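Local coordinates for purine-binding protein BAB2_0673 (Brucella melitensis biovar Abortus, PDB 3S99) that binds adenine and probably other purines such as guanine, and may serve as the substrate-binding component of an ABC-type uptake system, at residues F170-Q175 against F345-V350. Sequence-based numbering, arbitrary orientation.
Sequences FMLGAQ and FYVAGV
The flat carboxamide of Gln175 meets the carbonyl oxygen of Ala348, within the type II beta turn Val347 to Val350, through NE2: Ala348 O lies only 11° out of the amide plane, and NE2 reaches it at 2.9 Å in a nearly straight hydrogen bond, the N-H...O angle being 161°, although NE2 itself is tilted out of the Ala348 carbonyl plane. The second flat group belongs to the loop alone: the Tyr346 ring has Val350 CG1 over the centre of one face, 3.5 Å above the plane, while Val350 CG2 goes to the helix and meets Met171 CG at 4.0 Å. By this turn the C-terminal tail packs on the last turns of helix 161-175, in the lobe built on the mixed sheet and away from the adenine pocket. Gly349 takes the positive-phi position of the turn, its CA 3.9 Å from Gln175 NE2. Beside the polar link, Val347 CG2 touches both Met171 CG and Leu172 CG. Met171 starts with CG anti to its N (chi1 -176°), which brings CG up against both valines. One turn earlier in helix 161-175, the Asn168 side chain bonds the backbone of Phe345 and Val347, and Ile320 touches Leu172 and Val347. A water closes the link at Gln175, donating to OE1 and to Ala348 O, each at 2.7 Å, so that both ends of the amide are tied to one carbonyl oxygen.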
loop_
_atom_site.group_PDB
_atom_site.type_symbol
_atom_site.label_atom_id
_atom_site.label_comp_id
_atom_site.label_asym_id
_atom_site.label_seq_id
_atom_site.Cartn_x
_atom_site.Cartn_y
_atom_site.Cartn_z
ATOM N N PHE A 170 -6.072 -9.816 -4.374
ATOM C CA PHE A 170 -5.179 -10.957 -4.247
ATOM C C PHE A 170 -5.887 -12.294 -4.517
ATOM O O PHE A 170 -5.406 -13.130 -5.293
ATOM C CB PHE A 170 -4.531 -10.931 -2.858
ATOM C CG PHE A 170 -3.587 -12.069 -2.599
ATOM C CD1 PHE A 170 -2.320 -12.078 -3.146
ATOM C CD2 PHE A 170 -3.958 -13.114 -1.756
ATOM C CE1 PHE A 170 -1.445 -13.126 -2.892
ATOM C CE2 PHE A 170 -3.078 -14.177 -1.512
ATOM C CZ PHE A 170 -1.833 -14.171 -2.059
ATOM N N MET A 171 -7.073 -12.455 -3.920
ATOM C CA MET A 171 -7.869 -13.650 -4.103
ATOM C C MET A 171 -8.317 -13.800 -5.578
ATOM O O MET A 171 -8.232 -14.910 -6.163
ATOM C CB MET A 171 -9.090 -13.607 -3.149
ATOM C CG MET A 171 -9.973 -14.837 -3.141
ATOM S SD MET A 171 -9.166 -16.428 -2.665
ATOM C CE MET A 171 -8.060 -15.817 -1.412
ATOM N N LEU A 172 -8.796 -12.712 -6.180
ATOM C CA LEU A 172 -9.245 -12.767 -7.573
ATOM C C LEU A 172 -8.084 -13.175 -8.493
ATOM O O LEU A 172 -8.278 -13.969 -9.413
ATOM C CB LEU A 172 -9.840 -11.422 -8.035
ATOM C CG LEU A 172 -11.183 -11.047 -7.373
ATOM C CD1 LEU A 172 -11.600 -9.590 -7.660
ATOM C CD2 LEU A 172 -12.284 -11.967 -7.860
ATOM N N GLY A 173 -6.901 -12.610 -8.260
ATOM C CA GLY A 173 -5.694 -13.002 -8.983
ATOM C C GLY A 173 -5.408 -14.496 -8.844
ATOM O O GLY A 173 -5.241 -15.210 -9.841
ATOM N N ALA A 174 -5.377 -14.974 -7.601
ATOM C CA ALA A 174 -5.154 -16.402 -7.339
ATOM C C ALA A 174 -6.207 -17.261 -8.036
ATOM O O ALA A 174 -5.873 -18.292 -8.624
ATOM C CB ALA A 174 -5.149 -16.681 -5.862
ATOM N N GLN A 175 -7.470 -16.840 -7.948
ATOM C CA GLN A 175 -8.574 -17.585 -8.522
ATOM C C GLN A 175 -8.581 -17.612 -10.035
ATOM O O GLN A 175 -9.291 -18.418 -10.593
ATOM C CB GLN A 175 -9.932 -17.051 -8.043
ATOM C CG GLN A 175 -10.235 -17.311 -6.585
ATOM C CD GLN A 175 -11.513 -16.611 -6.113
ATOM O OE1 GLN A 175 -12.015 -15.666 -6.763
ATOM N NE2 GLN A 175 -12.063 -17.089 -4.994
ATOM N N PHE A 345 -16.788 -5.542 2.099
ATOM C CA PHE A 345 -17.216 -6.917 1.905
ATOM C C PHE A 345 -16.098 -7.680 1.212
ATOM O O PHE A 345 -15.235 -7.081 0.556
ATOM C CB PHE A 345 -18.471 -6.965 1.038
ATOM C CG PHE A 345 -18.296 -6.355 -0.313
ATOM C CD1 PHE A 345 -18.555 -4.999 -0.513
ATOM C CD2 PHE A 345 -17.853 -7.128 -1.395
ATOM C CE1 PHE A 345 -18.368 -4.426 -1.758
ATOM C CE2 PHE A 345 -17.674 -6.557 -2.652
ATOM C CZ PHE A 345 -17.938 -5.202 -2.832
ATOM N N TYR A 346 -16.104 -9.000 1.378
ATOM C CA TYR A 346 -15.138 -9.860 0.713
ATOM C C TYR A 346 -15.771 -10.456 -0.524
ATOM O O TYR A 346 -16.979 -10.562 -0.606
ATOM C CB TYR A 346 -14.683 -11.000 1.611
ATOM C CG TYR A 346 -13.683 -10.630 2.673
ATOM C CD1 TYR A 346 -12.509 -9.933 2.359
ATOM C CD2 TYR A 346 -13.884 -11.002 3.989
ATOM C CE1 TYR A 346 -11.595 -9.620 3.337
ATOM C CE2 TYR A 346 -12.963 -10.709 4.970
ATOM C CZ TYR A 346 -11.816 -10.022 4.645
ATOM O OH TYR A 346 -10.900 -9.732 5.645
ATOM N N VAL A 347 -14.943 -10.862 -1.477
ATOM C CA VAL A 347 -15.431 -11.638 -2.627
ATOM C C VAL A 347 -15.584 -13.109 -2.205
ATOM O O VAL A 347 -15.096 -13.511 -1.128
ATOM C CB VAL A 347 -14.503 -11.495 -3.879
ATOM C CG1 VAL A 347 -14.542 -10.096 -4.416
ATOM C CG2 VAL A 347 -13.042 -11.911 -3.569
ATOM N N ALA A 348 -16.280 -13.900 -3.034
ATOM C CA ALA A 348 -16.429 -15.347 -2.803
ATOM C C ALA A 348 -15.060 -16.004 -2.716
ATOM O O ALA A 348 -14.151 -15.705 -3.523
ATOM C CB ALA A 348 -17.256 -16.013 -3.925
ATOM N N GLY A 349 -14.926 -16.887 -1.731
ATOM C CA GLY A 349 -13.711 -17.672 -1.514
ATOM C C GLY A 349 -12.913 -17.269 -0.285
ATOM O O GLY A 349 -12.072 -18.051 0.200
ATOM N N VAL A 350 -13.148 -16.057 0.210
ATOM C CA VAL A 350 -12.476 -15.591 1.406
ATOM C C VAL A 350 -13.235 -16.169 2.610
ATOM O O VAL A 350 -14.479 -16.222 2.625
ATOM C CB VAL A 350 -12.399 -14.036 1.473
ATOM C CG1 VAL A 350 -11.670 -13.581 2.758
ATOM C CG2 VAL A 350 -11.703 -13.448 0.201
HETATM O O HOH W 1 -14.361 -14.691 -5.981
#